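Local atomic coordinates of 2-oxo-1,2-dihydroquinoline 8-monooxygenase, oxygenase component (Pseudomonas putida, PDB entry 1Z02), a protein that probably hydroxylates 2-oxo-1,2-dihydroquinoline at carbon 8, as the oxygenase component of a Rieske-type monooxygenase carrying a [2Fe-2S] cluster and a mononuclear iron. Residues Arg172-Ser177 with Trp185-Ser190; Met262-Phe267 with Tyr292-Val297; Lys288-Arg293 with Trp307-Val312; Val313-Tyr318 with Ile331-Cys336. All coordinates share one frame; numbering follows the deposited sequence.

Interaction 1 of 4, residues Arg172-Ser177 with Trp185-Ser190; sequences RFPERS and WPSSPS
Phe173 and Ser187 meet through their beta carbons, CB to CB at 3.8 Å, and supply the central packing between residues 172-177 and 185-190. Beside them the Ser187 hydroxyl turns to the next two partners: its OG sits 3.7 Å from CB of Pro174 and 3.5 Å from OG of Ser177. At the other end Arg172 brushes Ser190, NE to CB at 3.9 Å, the guanidinium approaching obliquely. Its chain, otherwise extended, bends at chi3 (66°), which swings the tip round to Asp193, its salt-bridge partner.

The polar link between the two backbones is a single water. It accepts from Phe173 N at 3.0 Å and donates to Ser188 O at 2.7 Å, thereby satisfying two main-chain atoms. The hydroxyl of Ser177 is bonded to His182. Were Arg172 an alanine, Asp193 would probably lose its charged mate, a gap would open beside Ser190 CB and this corner of the loop would be less firmly placed.

Order in the first segment comes from the chain itself: the peptide before Pro174 is cis, and Pro174 to Ser177 form a type I beta turn, with Ser177 N bonded to Pro174 O at 2.7 Å. This is water-bridged loop-on-loop packing, in the irregular connection that leads from strand 147-152 to strand 196-206, the first strand of the catalytic-domain sheet.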
# COMPACT_ATOMS: atom_id res chain seq x y z
N ARG A 172 -22.51 6.49 36.33
CA ARG A 172 -22.06 7.52 37.26
C ARG A 172 -22.25 7.13 38.72
O ARG A 172 -23.21 6.44 39.06
CB ARG A 172 -22.79 8.84 37.01
CG ARG A 172 -22.67 9.34 35.58
CD ARG A 172 -23.45 10.62 35.36
NE ARG A 172 -22.91 11.74 36.12
CZ ARG A 172 -23.30 13.01 35.97
NH1 ARG A 172 -22.76 13.97 36.71
NH2 ARG A 172 -24.24 13.31 35.08
N PHE A 173 -21.33 7.59 39.57
CA PHE A 173 -21.36 7.37 41.01
C PHE A 173 -21.24 8.75 41.66
O PHE A 173 -20.62 9.65 41.08
CB PHE A 173 -20.20 6.49 41.48
CG PHE A 173 -20.24 5.10 40.92
CD1 PHE A 173 -19.63 4.80 39.71
CD2 PHE A 173 -20.91 4.09 41.60
CE1 PHE A 173 -19.69 3.51 39.18
CE2 PHE A 173 -20.98 2.80 41.08
CZ PHE A 173 -20.37 2.51 39.86
N PRO A 174 -21.78 8.94 42.87
CA PRO A 174 -22.51 7.97 43.69
C PRO A 174 -23.92 7.61 43.22
O PRO A 174 -24.55 6.72 43.79
CB PRO A 174 -22.52 8.65 45.06
CG PRO A 174 -22.69 10.08 44.69
CD PRO A 174 -21.71 10.24 43.55
N GLU A 175 -24.40 8.28 42.18
CA GLU A 175 -25.74 8.00 41.66
C GLU A 175 -26.08 6.51 41.61
O GLU A 175 -27.17 6.09 42.00
CB GLU A 175 -25.91 8.62 40.27
CG GLU A 175 -27.20 8.20 39.58
CD GLU A 175 -27.31 8.73 38.16
OE1 GLU A 175 -28.26 8.35 37.46
OE2 GLU A 175 -26.44 9.53 37.76
N ARG A 176 -25.13 5.70 41.17
CA ARG A 176 -25.38 4.28 41.04
C ARG A 176 -24.64 3.43 42.09
O ARG A 176 -24.47 2.21 41.92
CB ARG A 176 -24.97 3.82 39.65
CG ARG A 176 -25.54 4.61 38.51
CD ARG A 176 -25.95 3.69 37.41
NE ARG A 176 -26.83 4.42 36.49
CZ ARG A 176 -27.68 3.85 35.66
NH1 ARG A 176 -28.33 4.57 34.79
NH2 ARG A 176 -27.92 2.55 35.74
N SER A 177 -24.19 4.08 43.16
CA SER A 177 -23.48 3.39 44.22
C SER A 177 -24.30 2.25 44.83
O SER A 177 -23.74 1.24 45.23
CB SER A 177 -23.09 4.38 45.31
OG SER A 177 -22.07 5.25 44.86
N TRP A 185 -13.63 1.27 48.02
CA TRP A 185 -13.07 2.49 47.42
C TRP A 185 -14.12 3.58 47.22
O TRP A 185 -15.31 3.31 47.08
CB TRP A 185 -12.39 2.16 46.09
CG TRP A 185 -13.31 1.58 45.05
CD1 TRP A 185 -14.24 2.25 44.29
CD2 TRP A 185 -13.39 0.21 44.64
NE1 TRP A 185 -14.88 1.38 43.45
CE2 TRP A 185 -14.38 0.12 43.64
CE3 TRP A 185 -12.72 -0.96 45.03
CZ2 TRP A 185 -14.72 -1.09 43.02
CZ3 TRP A 185 -13.06 -2.16 44.42
CH2 TRP A 185 -14.05 -2.22 43.42
N PRO A 186 -13.68 4.85 47.21
CA PRO A 186 -14.59 5.98 47.02
C PRO A 186 -15.13 6.11 45.59
O PRO A 186 -14.53 5.61 44.63
CB PRO A 186 -13.76 7.18 47.45
CG PRO A 186 -12.36 6.77 47.10
CD PRO A 186 -12.32 5.33 47.55
N SER A 187 -16.26 6.79 45.46
CA SER A 187 -16.93 7.00 44.17
C SER A 187 -16.05 7.64 43.10
O SER A 187 -15.39 8.65 43.34
CB SER A 187 -18.19 7.85 44.37
OG SER A 187 -19.16 7.19 45.16
N SER A 188 -16.06 7.04 41.91
CA SER A 188 -15.29 7.57 40.79
C SER A 188 -16.06 8.72 40.16
O SER A 188 -17.28 8.64 39.96
CB SER A 188 -15.05 6.49 39.72
OG SER A 188 -14.22 5.46 40.21
N PRO A 189 -15.36 9.82 39.85
CA PRO A 189 -16.00 10.99 39.24
C PRO A 189 -16.27 10.77 37.76
O PRO A 189 -15.67 9.89 37.13
CB PRO A 189 -15.00 12.10 39.50
CG PRO A 189 -13.69 11.39 39.41
CD PRO A 189 -13.95 10.12 40.19
N SER A 190 -17.17 11.57 37.20
CA SER A 190 -17.53 11.50 35.78
C SER A 190 -16.98 12.75 35.11
O SER A 190 -16.68 13.73 35.79
CB SER A 190 -19.06 11.45 35.64
OG SER A 190 -19.45 11.51 34.28
O HOH W 1 -19.17 8.97 38.05

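Interaction 2 of 4, residues Met262-Phe267 with Tyr292-Val297; sequences MMQWLF and YRTSVV
Met262 and Val296 form an antiparallel hydrogen-bonded pair: Met262 N donates to Val296 O at 2.9 Å, and Val296 N returns a bond to Met262 O at 3.1 Å. Both run nearly along the C=O axis. Further on, Gln264 N reaches Thr294 O in a weak bond, and the next residues leave strand geometry through an inverse gamma turn centred on Trp265. The strand axes stand at 168°, as neighbours in the antiparallel sheet of the helix-grip (Bet v 1-like) catalytic domain, with helix 392-404 packing on the face of Met262 and Val296.

Apolar packing joins CG of Met262 to CG1 of Val296 at 3.6 Å, and CD1 of Leu266 to CE1 of Tyr292, also at 3.6 Å. The aromatic contact is T-shaped: Phe267 presents its edge to a face of Tyr292, ring centroids 5.2 Å apart and planes at 80°.

Arg293 carries the polar side. With chi1 at -173° its chain runs out across the side chain of Met263, and one guanidinium face lies against SD of that residue, 3.6 Å from NE. A water in the guanidinium plane accepts from Arg293 NH2 and donates to Leu266 O, while Glu305 and the carbonyls of Phe180 and Pro181 grip the same group.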
# COMPACT_ATOMS: atom_id res chain seq x y z
N MET A 262 -22.21 -3.23 30.70
CA MET A 262 -22.05 -4.25 31.72
C MET A 262 -21.05 -3.82 32.78
O MET A 262 -20.06 -3.13 32.49
CB MET A 262 -21.56 -5.56 31.09
CG MET A 262 -20.23 -5.43 30.39
SD MET A 262 -19.74 -6.90 29.47
CE MET A 262 -18.29 -7.39 30.32
N MET A 263 -21.33 -4.22 34.02
CA MET A 263 -20.48 -3.92 35.16
C MET A 263 -19.92 -5.24 35.66
O MET A 263 -20.67 -6.17 35.94
CB MET A 263 -21.29 -3.26 36.28
CG MET A 263 -20.57 -3.15 37.62
SD MET A 263 -19.53 -1.70 37.70
CE MET A 263 -18.29 -2.14 36.85
N GLN A 264 -18.59 -5.34 35.75
CA GLN A 264 -17.96 -6.56 36.22
C GLN A 264 -17.75 -6.48 37.73
O GLN A 264 -17.10 -5.55 38.23
CB GLN A 264 -16.64 -6.77 35.49
CG GLN A 264 -16.81 -6.81 33.98
CD GLN A 264 -15.56 -7.26 33.27
OE1 GLN A 264 -14.55 -6.55 33.25
NE2 GLN A 264 -15.61 -8.45 32.70
N TRP A 265 -18.30 -7.46 38.45
CA TRP A 265 -18.19 -7.50 39.91
C TRP A 265 -16.80 -7.92 40.36
O TRP A 265 -16.61 -9.02 40.90
CB TRP A 265 -19.24 -8.45 40.51
CG TRP A 265 -20.66 -8.10 40.18
CD1 TRP A 265 -21.51 -8.82 39.39
CD2 TRP A 265 -21.40 -6.97 40.64
NE1 TRP A 265 -22.74 -8.21 39.34
CE2 TRP A 265 -22.70 -7.07 40.10
CE3 TRP A 265 -21.10 -5.87 41.46
CZ2 TRP A 265 -23.70 -6.12 40.36
CZ3 TRP A 265 -22.09 -4.92 41.72
CH2 TRP A 265 -23.38 -5.06 41.17
N LEU A 266 -15.81 -7.06 40.14
CA LEU A 266 -14.45 -7.36 40.54
C LEU A 266 -14.29 -7.18 42.04
O LEU A 266 -14.96 -6.36 42.67
CB LEU A 266 -13.46 -6.46 39.80
CG LEU A 266 -13.42 -6.59 38.28
CD1 LEU A 266 -12.20 -5.86 37.76
CD2 LEU A 266 -13.35 -8.06 37.88
N PHE A 267 -13.39 -7.98 42.61
CA PHE A 267 -13.10 -7.96 44.04
C PHE A 267 -14.30 -8.35 44.89
O PHE A 267 -14.60 -7.73 45.92
CB PHE A 267 -12.52 -6.61 44.46
CG PHE A 267 -11.17 -6.33 43.84
CD1 PHE A 267 -11.07 -5.72 42.60
CD2 PHE A 267 -10.01 -6.76 44.47
CE1 PHE A 267 -9.83 -5.54 41.99
CE2 PHE A 267 -8.76 -6.59 43.87
CZ PHE A 267 -8.68 -5.97 42.63
N TYR A 292 -9.69 -2.12 42.15
CA TYR A 292 -10.21 -1.41 40.98
C TYR A 292 -11.34 -2.23 40.37
O TYR A 292 -11.48 -3.42 40.64
CB TYR A 292 -9.09 -1.25 39.94
CG TYR A 292 -8.61 -2.58 39.40
CD1 TYR A 292 -9.27 -3.20 38.32
CD2 TYR A 292 -7.54 -3.25 39.98
CE1 TYR A 292 -8.86 -4.44 37.85
CE2 TYR A 292 -7.12 -4.50 39.51
CZ TYR A 292 -7.78 -5.08 38.45
OH TYR A 292 -7.37 -6.30 37.98
N ARG A 293 -12.16 -1.58 39.54
CA ARG A 293 -13.27 -2.26 38.89
C ARG A 293 -13.47 -1.73 37.47
O ARG A 293 -13.42 -0.53 37.24
CB ARG A 293 -14.54 -2.07 39.72
CG ARG A 293 -15.73 -2.87 39.24
CD ARG A 293 -16.82 -2.90 40.29
NE ARG A 293 -17.38 -1.58 40.56
CZ ARG A 293 -18.32 -1.35 41.47
NH1 ARG A 293 -18.79 -0.11 41.65
NH2 ARG A 293 -18.80 -2.34 42.21
N THR A 294 -13.69 -2.64 36.53
CA THR A 294 -13.89 -2.26 35.14
C THR A 294 -15.30 -2.54 34.63
O THR A 294 -15.93 -3.53 35.02
CB THR A 294 -12.91 -3.00 34.21
OG1 THR A 294 -12.96 -4.41 34.48
CG2 THR A 294 -11.50 -2.50 34.42
N SER A 295 -15.76 -1.66 33.76
CA SER A 295 -17.08 -1.80 33.15
C SER A 295 -16.97 -1.22 31.74
O SER A 295 -16.05 -0.46 31.44
CB SER A 295 -18.13 -1.03 33.96
OG SER A 295 -17.78 0.33 34.13
N VAL A 296 -17.90 -1.60 30.87
CA VAL A 296 -17.89 -1.11 29.50
C VAL A 296 -19.31 -0.85 29.00
O VAL A 296 -20.22 -1.65 29.23
CB VAL A 296 -17.15 -2.10 28.55
CG1 VAL A 296 -17.85 -3.45 28.56
CG2 VAL A 296 -17.08 -1.53 27.12
N VAL A 297 -19.50 0.28 28.34
CA VAL A 297 -20.80 0.66 27.81
C VAL A 297 -20.69 1.07 26.34
O VAL A 297 -19.60 1.44 25.87
CB VAL A 297 -21.40 1.86 28.59
CG1 VAL A 297 -21.62 1.48 30.05
CG2 VAL A 297 -20.47 3.07 28.49
O HOH W 2 -17.76 -5.10 42.56

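Interaction 3 of 4, residues Lys288-Arg293 with Trp307-Val312; sequences KGRHYR and WPEEHV
Arg290 sets one face of its guanidinium, tilted and off-centre, over the Pro308-Glu309 peptide, and it is the residue with the largest buried surface in the contact. Over that face come the carbonyl of Pro308 and CA of Glu309, the latter 3.1 Å above the plane. Pro308 O is 2.9 Å from Arg290 NE, but the angle is too poor for a hydrogen bond; NE donates instead to Asn306 O. At the rim, in the guanidinium plane, lies CG of Glu310, 3.9 Å from NH1. Bends at chi3 (90°) and chi4 (74°) turn the flat end out of the line of the chain and onto the peptide. Shortened to an alanine, this position is likely to leave Asn306 O without this donor and to uncover the backbone at Pro308 and Glu309.

Trp307 is next in buried area. Its atom CE3 is 4.4 Å from CD of Arg290 and equally 4.4 Å from CB of Tyr292. The six-membered ring turns an edge toward the face of Tyr292 in an offset edge-to-face pair, with centroids 6.0 Å apart and planes at 79°. A cis peptide links Trp307 to Pro308, and the Trp307 side chain comes within about 7 Å of that of His225, an iron ligand.

Glu310 OE1 lies 5.3 Å from Arg290 NH1, short of a salt bridge, and Glu309 is already engaged by Arg348 and Tyr353. Any help from the two carboxylates is probably only long-range, while the place of the arginine is set by packing over that peptide and by the bond to Asn306.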
# COMPACT_ATOMS: atom_id res chain seq x y z
N LYS A 288 -0.19 -9.00 46.14
CA LYS A 288 -0.21 -7.56 46.43
C LYS A 288 -0.63 -6.77 45.20
O LYS A 288 -0.10 -6.98 44.11
CB LYS A 288 1.15 -7.08 46.95
CG LYS A 288 1.06 -5.79 47.71
CD LYS A 288 2.41 -5.33 48.15
CE LYS A 288 2.32 -3.92 48.65
NZ LYS A 288 3.64 -3.34 48.97
N GLY A 289 -1.59 -5.86 45.36
CA GLY A 289 -2.05 -5.08 44.23
C GLY A 289 -2.93 -3.90 44.60
O GLY A 289 -2.80 -3.32 45.67
N ARG A 290 -3.83 -3.54 43.69
CA ARG A 290 -4.74 -2.42 43.91
C ARG A 290 -6.19 -2.81 43.69
O ARG A 290 -6.50 -3.68 42.87
CB ARG A 290 -4.42 -1.30 42.94
CG ARG A 290 -3.73 -0.13 43.54
CD ARG A 290 -3.89 1.07 42.66
NE ARG A 290 -5.08 1.84 42.98
CZ ARG A 290 -5.18 2.61 44.05
NH1 ARG A 290 -6.27 3.28 44.29
NH2 ARG A 290 -4.20 2.72 44.91
N HIS A 291 -7.09 -2.15 44.41
CA HIS A 291 -8.51 -2.41 44.24
C HIS A 291 -8.99 -1.52 43.10
O HIS A 291 -8.72 -0.31 43.08
CB HIS A 291 -9.29 -2.09 45.51
CG HIS A 291 -8.99 -3.02 46.65
ND1 HIS A 291 -8.86 -4.38 46.49
CD2 HIS A 291 -8.82 -2.78 47.97
CE1 HIS A 291 -8.61 -4.94 47.66
NE2 HIS A 291 -8.59 -3.99 48.58
N TYR A 292 -9.69 -2.12 42.15
CA TYR A 292 -10.21 -1.41 40.98
C TYR A 292 -11.34 -2.23 40.37
O TYR A 292 -11.48 -3.42 40.64
CB TYR A 292 -9.09 -1.25 39.94
CG TYR A 292 -8.61 -2.58 39.40
CD1 TYR A 292 -9.27 -3.20 38.32
CD2 TYR A 292 -7.54 -3.25 39.98
CE1 TYR A 292 -8.86 -4.44 37.85
CE2 TYR A 292 -7.12 -4.50 39.51
CZ TYR A 292 -7.78 -5.08 38.45
OH TYR A 292 -7.37 -6.30 37.98
N ARG A 293 -12.16 -1.58 39.54
CA ARG A 293 -13.27 -2.26 38.89
C ARG A 293 -13.47 -1.73 37.47
O ARG A 293 -13.42 -0.53 37.24
CB ARG A 293 -14.54 -2.07 39.72
CG ARG A 293 -15.73 -2.87 39.24
CD ARG A 293 -16.82 -2.90 40.29
NE ARG A 293 -17.38 -1.58 40.56
CZ ARG A 293 -18.32 -1.35 41.47
NH1 ARG A 293 -18.79 -0.11 41.65
NH2 ARG A 293 -18.80 -2.34 42.21
N TRP A 307 -8.47 3.95 39.89
CA TRP A 307 -7.21 3.78 39.17
C TRP A 307 -6.75 5.12 38.60
O TRP A 307 -7.54 5.86 38.01
CB TRP A 307 -7.39 2.75 38.05
CG TRP A 307 -6.13 2.41 37.31
CD1 TRP A 307 -5.60 3.07 36.25
CD2 TRP A 307 -5.24 1.33 37.60
NE1 TRP A 307 -4.43 2.47 35.85
CE2 TRP A 307 -4.18 1.39 36.67
CE3 TRP A 307 -5.23 0.30 38.56
CZ2 TRP A 307 -3.13 0.48 36.66
CZ3 TRP A 307 -4.17 -0.61 38.56
CH2 TRP A 307 -3.14 -0.51 37.61
N PRO A 308 -5.45 5.44 38.76
CA PRO A 308 -4.43 4.64 39.45
C PRO A 308 -4.44 4.76 40.97
O PRO A 308 -3.75 4.02 41.67
CB PRO A 308 -3.13 5.13 38.82
CG PRO A 308 -3.43 6.55 38.53
CD PRO A 308 -4.83 6.54 38.00
N GLU A 309 -5.21 5.73 41.47
CA GLU A 309 -5.33 5.96 42.91
C GLU A 309 -6.75 6.38 43.27
O GLU A 309 -7.56 6.71 42.40
CB GLU A 309 -4.34 7.04 43.36
CG GLU A 309 -2.89 6.61 43.30
CD GLU A 309 -1.93 7.76 43.56
OE1 GLU A 309 -0.73 7.49 43.77
OE2 GLU A 309 -2.37 8.93 43.54
N GLU A 310 -7.05 6.38 44.57
CA GLU A 310 -8.38 6.75 45.03
C GLU A 310 -8.79 8.13 44.54
O GLU A 310 -7.95 9.03 44.43
CB GLU A 310 -8.44 6.71 46.56
CG GLU A 310 -7.90 5.44 47.16
CD GLU A 310 -8.13 5.37 48.65
OE1 GLU A 310 -7.62 4.42 49.28
OE2 GLU A 310 -8.82 6.26 49.19
N HIS A 311 -10.07 8.28 44.24
CA HIS A 311 -10.62 9.55 43.75
C HIS A 311 -10.21 9.86 42.31
O HIS A 311 -10.59 10.89 41.76
CB HIS A 311 -10.23 10.71 44.66
CG HIS A 311 -10.71 10.56 46.07
ND1 HIS A 311 -9.94 10.01 47.06
CD2 HIS A 311 -11.91 10.85 46.64
CE1 HIS A 311 -10.63 9.98 48.19
NE2 HIS A 311 -11.83 10.48 47.95
N VAL A 312 -9.42 8.97 41.72
CA VAL A 312 -8.98 9.12 40.34
C VAL A 312 -9.58 7.95 39.57
O VAL A 312 -9.66 6.85 40.10
CB VAL A 312 -7.44 9.05 40.21
CG1 VAL A 312 -7.04 9.21 38.76
CG2 VAL A 312 -6.80 10.14 41.05

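Interaction 4 of 4, residues Val313-Tyr318 with Ile331-Cys336; sequences VQYEWY and ILVRVC
Val313 pairs with Val333 and Tyr315 with Ile331, each an antiparallel hydrogen-bonded pair with bonds in both directions. The straightest is Ile331 N to Tyr315 O (3.0 Å, 169° at the hydrogen). Between them Gln314 faces Leu332 in a non-hydrogen-bonded pair, where CB of Gln314 touches CD2 of Leu332 at 3.6 Å. On the other face CG2 of Val333 approaches the edge of the Tyr315 ring in its plane, 3.7 Å from CD1, and CD1 of Ile331 meets the rim of Trp317 at CZ3, also 3.7 Å away. With CG1 between the backbone N and the carbonyl carbon (chi1 68°), the Ile331 chain also passes CB of Tyr315.

Outside this shell, Tyr315 OH is tethered to Pro189 O. Gln314 NE2 donates to Glu316 OE2 at 3.0 Å, from above the carboxylate plane, and also to Asn362; Tyr318 OH donates to the anti lone pair of Glu316 OE1 at 2.6 Å. The Gln314 side chain, so bonded, lies about 7 Å from that of the iron ligand Asp365.

The two segments belong to the beta hairpin of strands 313-320 and 325-335, flanked by strands 301-305 and 196-206. Helix 339-359 packs over the face of Gln314 and Leu332.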
# COMPACT_ATOMS: atom_id res chain seq x y z
N VAL A 313 -10.00 8.19 38.33
CA VAL A 313 -10.60 7.14 37.50
C VAL A 313 -10.07 7.23 36.06
O VAL A 313 -9.79 8.32 35.56
CB VAL A 313 -12.14 7.26 37.48
CG1 VAL A 313 -12.56 8.61 36.94
CG2 VAL A 313 -12.74 6.16 36.62
N GLN A 314 -9.91 6.07 35.41
CA GLN A 314 -9.43 6.04 34.04
C GLN A 314 -10.52 5.64 33.06
O GLN A 314 -11.22 4.64 33.26
CB GLN A 314 -8.24 5.08 33.88
CG GLN A 314 -7.62 5.13 32.48
CD GLN A 314 -6.28 4.41 32.39
OE1 GLN A 314 -5.47 4.49 33.31
NE2 GLN A 314 -6.03 3.73 31.27
N TYR A 315 -10.66 6.43 32.00
CA TYR A 315 -11.66 6.18 30.96
C TYR A 315 -10.95 5.99 29.63
O TYR A 315 -9.96 6.67 29.35
CB TYR A 315 -12.62 7.36 30.82
CG TYR A 315 -13.53 7.58 32.01
CD1 TYR A 315 -13.41 8.71 32.81
CD2 TYR A 315 -14.53 6.65 32.31
CE1 TYR A 315 -14.27 8.93 33.88
CE2 TYR A 315 -15.39 6.86 33.38
CZ TYR A 315 -15.25 8.00 34.16
OH TYR A 315 -16.10 8.20 35.23
N GLU A 316 -11.45 5.08 28.81
CA GLU A 316 -10.87 4.84 27.50
C GLU A 316 -11.93 4.70 26.42
O GLU A 316 -13.05 4.24 26.67
CB GLU A 316 -10.00 3.58 27.49
CG GLU A 316 -8.90 3.55 28.52
CD GLU A 316 -7.92 2.42 28.28
OE1 GLU A 316 -8.34 1.37 27.74
OE2 GLU A 316 -6.73 2.58 28.64
N TRP A 317 -11.56 5.13 25.22
CA TRP A 317 -12.41 5.04 24.05
C TRP A 317 -11.52 4.42 22.98
O TRP A 317 -10.30 4.54 23.04
CB TRP A 317 -12.85 6.44 23.59
CG TRP A 317 -13.96 7.05 24.39
CD1 TRP A 317 -15.30 6.96 24.12
CD2 TRP A 317 -13.83 7.85 25.58
NE1 TRP A 317 -16.01 7.67 25.06
CE2 TRP A 317 -15.14 8.22 25.96
CE3 TRP A 317 -12.74 8.29 26.34
CZ2 TRP A 317 -15.39 9.02 27.09
CZ3 TRP A 317 -12.99 9.09 27.46
CH2 TRP A 317 -14.30 9.44 27.83
N TYR A 318 -12.14 3.75 22.02
CA TYR A 318 -11.44 3.10 20.91
C TYR A 318 -12.30 3.51 19.72
O TYR A 318 -13.03 2.71 19.13
CB TYR A 318 -11.45 1.58 21.12
CG TYR A 318 -11.18 1.18 22.57
CD1 TYR A 318 -12.20 1.17 23.51
CD2 TYR A 318 -9.88 0.90 23.02
CE1 TYR A 318 -11.95 0.89 24.85
CE2 TYR A 318 -9.62 0.61 24.36
CZ TYR A 318 -10.66 0.61 25.27
OH TYR A 318 -10.42 0.35 26.60
N ILE A 331 -7.80 8.78 29.44
CA ILE A 331 -7.85 9.96 30.29
C ILE A 331 -8.02 9.58 31.75
O ILE A 331 -8.57 8.53 32.09
CB ILE A 331 -9.01 10.94 29.90
CG1 ILE A 331 -10.37 10.31 30.20
CG2 ILE A 331 -8.87 11.35 28.44
CD1 ILE A 331 -11.53 11.26 30.10
N LEU A 332 -7.51 10.45 32.62
CA LEU A 332 -7.61 10.28 34.06
C LEU A 332 -8.41 11.47 34.54
O LEU A 332 -8.12 12.61 34.16
CB LEU A 332 -6.22 10.27 34.71
CG LEU A 332 -5.35 9.07 34.37
CD1 LEU A 332 -3.98 9.21 34.99
CD2 LEU A 332 -6.04 7.80 34.83
N VAL A 333 -9.41 11.21 35.36
CA VAL A 333 -10.27 12.26 35.87
C VAL A 333 -10.23 12.31 37.39
O VAL A 333 -10.17 11.27 38.06
CB VAL A 333 -11.74 12.02 35.43
CG1 VAL A 333 -12.61 13.18 35.88
CG2 VAL A 333 -11.81 11.87 33.90
N ARG A 334 -10.21 13.52 37.93
CA ARG A 334 -10.22 13.74 39.38
C ARG A 334 -10.87 15.08 39.64
O ARG A 334 -10.52 16.08 39.01
CB ARG A 334 -8.80 13.74 39.96
CG ARG A 334 -8.81 13.82 41.48
CD ARG A 334 -7.44 14.08 42.08
NE ARG A 334 -7.54 14.13 43.54
CZ ARG A 334 -7.03 13.20 44.35
NH1 ARG A 334 -7.16 13.32 45.67
NH2 ARG A 334 -6.37 12.16 43.86
N VAL A 335 -11.82 15.12 40.57
CA VAL A 335 -12.50 16.36 40.88
C VAL A 335 -11.56 17.23 41.70
O VAL A 335 -11.07 16.83 42.76
CB VAL A 335 -13.81 16.12 41.67
CG1 VAL A 335 -14.44 17.45 42.06
CG2 VAL A 335 -14.79 15.32 40.81
N CYS A 336 -11.29 18.43 41.19
CA CYS A 336 -10.40 19.37 41.85
C CYS A 336 -11.13 20.67 42.11
O CYS A 336 -11.22 21.52 41.23
CB CYS A 336 -9.18 19.62 40.96
SG CYS A 336 -8.25 18.09 40.50

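Overall arrangement
From the N terminus, interaction 1 comes first and closes a short irregular loop before strand 196-206. Interaction 2 then brings strand 261-264 beside 293-297, closing a longer excursion. Interaction 3 starts on the segment where interaction 2 ends, sharing Tyr292 and Arg293, so the two overlap along the chain; it joins the loops flanking strands 293-297 and 301-305. Interaction 4 follows in series as the hairpin of strands 313-320 and 325-335, in the same sheet as interaction 2 but not touching it; Trp307 CD1 packs on Gln314 OE1 to tie it to interaction 3. The early loop links them: Trp185 and Phe173 pack on Arg293, and Pro189 CB on Val335 CG2.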